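Local coordinates for protein glucosamine kinase (Streptacidiphilus jiangxiensis, PDB 6HWJ) that phosphorylates D-glucosamine at the expense of ATP, with magnesium as cofactor, to give D-glucosamine 6-phosphate, at residues 239-244 / 292-297; 284-289 / 395-400. All coordinates share one frame; numbering follows the deposited sequence.

Contact 1 of 2, residues 239-244 / 292-297; sequences TPATAA and TPLIDV
With chi1 at -45°, Leu-294 sets its CG beside its own backbone N and anti to the carbonyl carbon, which lays the branch along strand 239-240. Leu-294 CG consequently lies 3.3 Å from Thr-239 O, and CD1 reaches on to Ala-241, 4.0 Å from its CB. A second rotation, in Thr-292, places CG2 between the backbone N and carbonyl carbon, 3.8 Å from Ala-241 CB. Ala-241 is buried and its CB points at segment 292-297, so a lone methyl fits between Thr-292 CG2 and the methyls of Leu-294.

The frame is a short antiparallel ladder. Thr-239 and Leu-294 form its hydrogen-bonded pair: Thr-239 N donates to Leu-294 O over 2.8 Å, and Leu-294 N returns a bond to Thr-239 O from 35° out of the carbonyl plane. Pro-240 and Pro-293, which lack an N-H, occupy the non-hydrogen-bonded pair, where neither strand has to offer an N-H to the other. Ala-241 N then binds Thr-292 O almost straight, at 174°.

Thr-239 OG1 is hydrogen-bonded to Arg-332 NH1. Strand 293-295 is the middle of three, between strands 239-240 and 333-334; Leu-294 touches Pro-334 of the latter and Trp-249 of helix 243-263.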
loop_
_atom_site.group_PDB
_atom_site.type_symbol
_atom_site.label_atom_id
_atom_site.label_comp_id
_atom_site.label_asym_id
_atom_site.label_seq_id
_atom_site.Cartn_x
_atom_site.Cartn_y
_atom_site.Cartn_z
ATOM N N THR A 239 -0.559 -12.955 15.673
ATOM C CA THR A 239 0.668 -13.654 16.072
ATOM C C THR A 239 1.369 -12.822 17.136
ATOM O O THR A 239 1.674 -11.641 16.883
ATOM C CB THR A 239 1.585 -13.880 14.873
ATOM O OG1 THR A 239 0.888 -14.600 13.842
ATOM C CG2 THR A 239 2.817 -14.650 15.290
ATOM N N PRO A 240 1.679 -13.373 18.310
ATOM C CA PRO A 240 2.441 -12.598 19.306
ATOM C C PRO A 240 3.857 -12.326 18.818
ATOM O O PRO A 240 4.559 -13.233 18.360
ATOM C CB PRO A 240 2.443 -13.499 20.549
ATOM C CG PRO A 240 1.363 -14.513 20.320
ATOM C CD PRO A 240 1.282 -14.699 18.821
ATOM N N ALA A 241 4.269 -11.062 18.899
ATOM C CA ALA A 241 5.658 -10.715 18.647
ATOM C C ALA A 241 6.565 -11.446 19.630
ATOM O O ALA A 241 6.240 -11.593 20.807
ATOM C CB ALA A 241 5.860 -9.211 18.766
ATOM N N THR A 242 7.707 -11.911 19.136
ATOM C CA THR A 242 8.674 -12.604 19.963
ATOM C C THR A 242 9.709 -11.621 20.495
ATOM O O THR A 242 9.814 -10.483 20.036
ATOM C CB THR A 242 9.363 -13.715 19.171
ATOM O OG1 THR A 242 10.035 -13.138 18.044
ATOM C CG2 THR A 242 8.343 -14.733 18.673
ATOM N N ALA A 243 10.491 -12.081 21.482
ATOM C CA ALA A 243 11.627 -11.294 21.940
ATOM C C ALA A 243 12.542 -10.934 20.777
ATOM O O ALA A 243 12.991 -9.785 20.655
ATOM C CB ALA A 243 12.411 -12.065 23.013
ATOM N N ALA A 244 12.819 -11.903 19.899
ATOM C CA ALA A 244 13.673 -11.633 18.748
ATOM C C ALA A 244 13.057 -10.588 17.836
ATOM O O ALA A 244 13.769 -9.749 17.268
ATOM C CB ALA A 244 13.941 -12.927 17.979
ATOM N N THR A 292 3.300 -8.479 22.104
ATOM C CA THR A 292 2.324 -7.564 21.525
ATOM C C THR A 292 1.765 -8.170 20.241
ATOM O O THR A 292 2.500 -8.832 19.496
ATOM C CB THR A 292 2.968 -6.201 21.254
ATOM O OG1 THR A 292 1.949 -5.236 20.979
ATOM C CG2 THR A 292 3.929 -6.267 20.078
ATOM N N PRO A 293 0.474 -7.995 19.962
ATOM C CA PRO A 293 -0.151 -8.736 18.852
ATOM C C PRO A 293 0.232 -8.179 17.492
ATOM O O PRO A 293 0.170 -6.967 17.259
ATOM C CB PRO A 293 -1.657 -8.578 19.117
ATOM C CG PRO A 293 -1.761 -7.281 19.855
ATOM C CD PRO A 293 -0.514 -7.205 20.727
ATOM N N LEU A 294 0.615 -9.077 16.589
ATOM C CA LEU A 294 0.818 -8.738 15.178
ATOM C C LEU A 294 -0.345 -9.288 14.354
ATOM O O LEU A 294 -0.781 -10.431 14.572
ATOM C CB LEU A 294 2.130 -9.308 14.653
ATOM C CG LEU A 294 3.360 -9.120 15.568
ATOM C CD1 LEU A 294 4.576 -9.857 14.993
ATOM C CD2 LEU A 294 3.630 -7.642 15.739
ATOM N N ILE A 295 -0.831 -8.476 13.414
ATOM C CA ILE A 295 -1.939 -8.836 12.532
ATOM C C ILE A 295 -1.561 -8.482 11.096
ATOM O O ILE A 295 -0.565 -7.809 10.840
ATOM C CB ILE A 295 -3.261 -8.127 12.912
ATOM C CG1 ILE A 295 -3.105 -6.613 12.846
ATOM C CG2 ILE A 295 -3.729 -8.556 14.320
ATOM C CD1 ILE A 295 -4.428 -5.861 12.824
ATOM N N ASP A 296 -2.372 -8.949 10.154
ATOM C CA ASP A 296 -2.316 -8.422 8.789
ATOM C C ASP A 296 -2.628 -6.925 8.831
ATOM O O ASP A 296 -3.674 -6.521 9.357
ATOM C CB ASP A 296 -3.336 -9.147 7.896
ATOM C CG ASP A 296 -3.022 -10.630 7.712
ATOM O OD1 ASP A 296 -1.972 -11.119 8.183
ATOM O OD2 ASP A 296 -3.854 -11.327 7.107
ATOM N N VAL A 297 -1.732 -6.103 8.288
ATOM C CA VAL A 297 -1.890 -4.661 8.327
ATOM C C VAL A 297 -1.865 -4.117 6.896
ATOM O O VAL A 297 -1.565 -4.829 5.944
ATOM C CB VAL A 297 -0.813 -3.958 9.184
ATOM C CG1 VAL A 297 -0.917 -4.378 10.648
ATOM C CG2 VAL A 297 0.586 -4.229 8.645
#

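Contact 2 of 2, residues 284-289 / 395-400; sequences AELDAL and DRLLTP
Leu-289 and Arg-396 pass each other in opposite directions where two 3-10 turns meet, 285-288 just beyond helix 266-284 and 395-397 leading into helix 398-416. Each turn is marked by backbone bonds three residues apart, Leu-289 N to Leu-286 O in one and Leu-398 N to Asp-395 O in the other. No hydrogen bond joins the two segments, so the contact is made by side chains.

Arg-396 is extended at chi2 and bends at chi3 (-58°), which turns its flat end back across Leu-289. One methyl of that leucine, CD2, sits over the centre of the guanidinium face, 3.2 Å from Arg-396 CZ. Arginine suits this border position: its face accepts an apolar methyl, while NH2 makes a salt bridge with Asp-394, which should help fix the rotation of the group.

The other methyl, CD1, faces the buried Leu-397. An extended chi2 (-178°) sends it away from the CA of Leu-289, and the modelled 3.3 Å between Leu-289 CD1 and Leu-397 CD2 is shorter than normal for two methyls, so its exact value is doubtful, though the two clearly pack. A branched leucine can thus serve two neighbours, one polar and one apolar.

Leu-286 packs beside Leu-289. The CB of Leu-286 does not point at the opposite segment, but the branch swings closer and crosses the ring of Pro-400 obliquely. Proline is well tolerated in the first turn of a helix, where an N-H often has no helical acceptor, and its ring gives a compact apolar surface that Val-282 also touches. Met-253 of helix 243-263 packs on Leu-286. Leu-286 CD2 ends 4.0 Å from Leu-397 CD2 and 3.9 Å from both CB and CG of Pro-400.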
loop_
_atom_site.group_PDB
_atom_site.type_symbol
_atom_site.label_atom_id
_atom_site.label_comp_id
_atom_site.label_asym_id
_atom_site.label_seq_id
_atom_site.Cartn_x
_atom_site.Cartn_y
_atom_site.Cartn_z
ATOM N N ALA A 284 14.699 1.799 23.300
ATOM C CA ALA A 284 15.197 0.773 24.213
ATOM C C ALA A 284 14.061 0.038 24.916
ATOM O O ALA A 284 14.197 -1.141 25.249
ATOM C CB ALA A 284 16.133 1.405 25.242
ATOM N N GLU A 285 12.938 0.705 25.139
ATOM C CA GLU A 285 11.830 0.089 25.851
ATOM C C GLU A 285 11.064 -0.916 25.002
ATOM O O GLU A 285 10.149 -1.563 25.515
ATOM C CB GLU A 285 10.881 1.177 26.365
ATOM C CG GLU A 285 11.531 2.124 27.370
ATOM C CD GLU A 285 12.032 1.410 28.616
ATOM O OE1 GLU A 285 11.334 0.493 29.103
ATOM O OE2 GLU A 285 13.126 1.761 29.104
ATOM N N LEU A 286 11.424 -1.078 23.726
ATOM C CA LEU A 286 10.777 -2.085 22.895
ATOM C C LEU A 286 11.002 -3.492 23.428
ATOM O O LEU A 286 10.186 -4.383 23.183
ATOM C CB LEU A 286 11.297 -1.980 21.461
ATOM C CG LEU A 286 10.817 -0.744 20.696
ATOM C CD1 LEU A 286 11.531 -0.651 19.356
ATOM C CD2 LEU A 286 9.309 -0.792 20.502
ATOM N N ASP A 287 12.102 -3.721 24.148
ATOM C CA ASP A 287 12.384 -5.070 24.631
ATOM C C ASP A 287 11.294 -5.573 25.568
ATOM O O ASP A 287 11.083 -6.785 25.678
ATOM C CB ASP A 287 13.748 -5.103 25.325
ATOM C CG ASP A 287 14.887 -4.756 24.383
ATOM O OD1 ASP A 287 14.762 -5.024 23.169
ATOM O OD2 ASP A 287 15.909 -4.211 24.858
ATOM N N ALA A 288 10.585 -4.672 26.236
ATOM C CA ALA A 288 9.517 -5.062 27.146
ATOM C C ALA A 288 8.187 -5.306 26.447
ATOM O O ALA A 288 7.206 -5.632 27.119
ATOM C CB ALA A 288 9.321 -3.990 28.217
ATOM N N LEU A 289 8.129 -5.164 25.126
ATOM C CA LEU A 289 6.882 -5.295 24.384
ATOM C C LEU A 289 6.745 -6.648 23.697
ATOM O O LEU A 289 5.898 -6.805 22.817
ATOM C CB LEU A 289 6.761 -4.172 23.355
ATOM C CG LEU A 289 6.772 -2.766 23.961
ATOM C CD1 LEU A 289 6.614 -1.735 22.886
ATOM C CD2 LEU A 289 5.696 -2.600 25.038
ATOM N N ASP A 395 -1.062 0.508 22.545
ATOM C CA ASP A 395 -0.657 1.903 22.428
ATOM C C ASP A 395 0.666 2.198 23.125
ATOM O O ASP A 395 1.172 3.322 23.018
ATOM C CB ASP A 395 -1.752 2.838 22.955
ATOM C CG ASP A 395 -2.164 2.522 24.374
ATOM O OD1 ASP A 395 -1.457 1.751 25.055
ATOM O OD2 ASP A 395 -3.217 3.041 24.791
ATOM N N ARG A 396 1.257 1.223 23.807
ATOM C CA ARG A 396 2.643 1.386 24.236
ATOM C C ARG A 396 3.570 1.602 23.052
ATOM O O ARG A 396 4.637 2.192 23.211
ATOM C CB ARG A 396 3.098 0.167 25.039
ATOM C CG ARG A 396 2.285 -0.068 26.316
ATOM C CD ARG A 396 2.677 -1.379 26.967
ATOM N NE ARG A 396 2.498 -2.512 26.062
ATOM C CZ ARG A 396 2.935 -3.741 26.307
ATOM N NH1 ARG A 396 3.578 -4.005 27.440
ATOM N NH2 ARG A 396 2.727 -4.703 25.422
ATOM N N LEU A 397 3.176 1.151 21.862
ATOM C CA LEU A 397 4.001 1.286 20.670
ATOM C C LEU A 397 3.905 2.654 20.029
ATOM O O LEU A 397 4.676 2.938 19.111
ATOM C CB LEU A 397 3.608 0.228 19.649
ATOM C CG LEU A 397 3.975 -1.211 19.985
ATOM C CD1 LEU A 397 3.193 -2.181 19.132
ATOM C CD2 LEU A 397 5.465 -1.406 19.780
ATOM N N LEU A 398 2.972 3.510 20.474
ATOM C CA LEU A 398 2.747 4.765 19.767
ATOM C C LEU A 398 4.021 5.602 19.695
ATOM O O LEU A 398 4.436 6.025 18.617
ATOM C CB LEU A 398 1.630 5.561 20.446
ATOM C CG LEU A 398 0.201 5.126 20.137
ATOM C CD1 LEU A 398 -0.799 6.070 20.791
ATOM C CD2 LEU A 398 -0.002 5.072 18.632
ATOM N N THR A 399 4.657 5.865 20.838
ATOM C CA THR A 399 5.806 6.772 20.804
ATOM C C THR A 399 6.984 6.183 20.033
ATOM O O THR A 399 7.496 6.854 19.127
ATOM C CB THR A 399 6.198 7.170 22.217
ATOM O OG1 THR A 399 5.058 7.757 22.862
ATOM C CG2 THR A 399 7.347 8.197 22.191
ATOM N N PRO A 400 7.476 4.974 20.330
ATOM C CA PRO A 400 8.620 4.471 19.547
ATOM C C PRO A 400 8.352 4.388 18.054
ATOM O O PRO A 400 9.226 4.758 17.264
ATOM C CB PRO A 400 8.904 3.096 20.168
ATOM C CG PRO A 400 7.703 2.744 20.984
ATOM C CD PRO A 400 7.099 4.068 21.424
#

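How the contacts relate
Contact 1 joins the two ends of the excursion holding helices 243-263 and 266-284; contact 2 joins the end of helix 266-284 to the start of helix 398-416. Contact 1 is partly buried and held chiefly by backbone bonds of a small sheet; contact 2 is mostly buried and rests on apolar side chains, with an exposed arginine at its border. Their centres are about 13 Å apart, and they meet where Thr-292 OG1 lies 3.8 Å from Leu-397 CD1. Asp-394 serves both, since its OD2 is also hydrogen-bonded to Thr-292 OG1, and Trp-249 lies against both Thr-292 and Leu-397. Both contacts lie away from the magnesium and glucosamine sites.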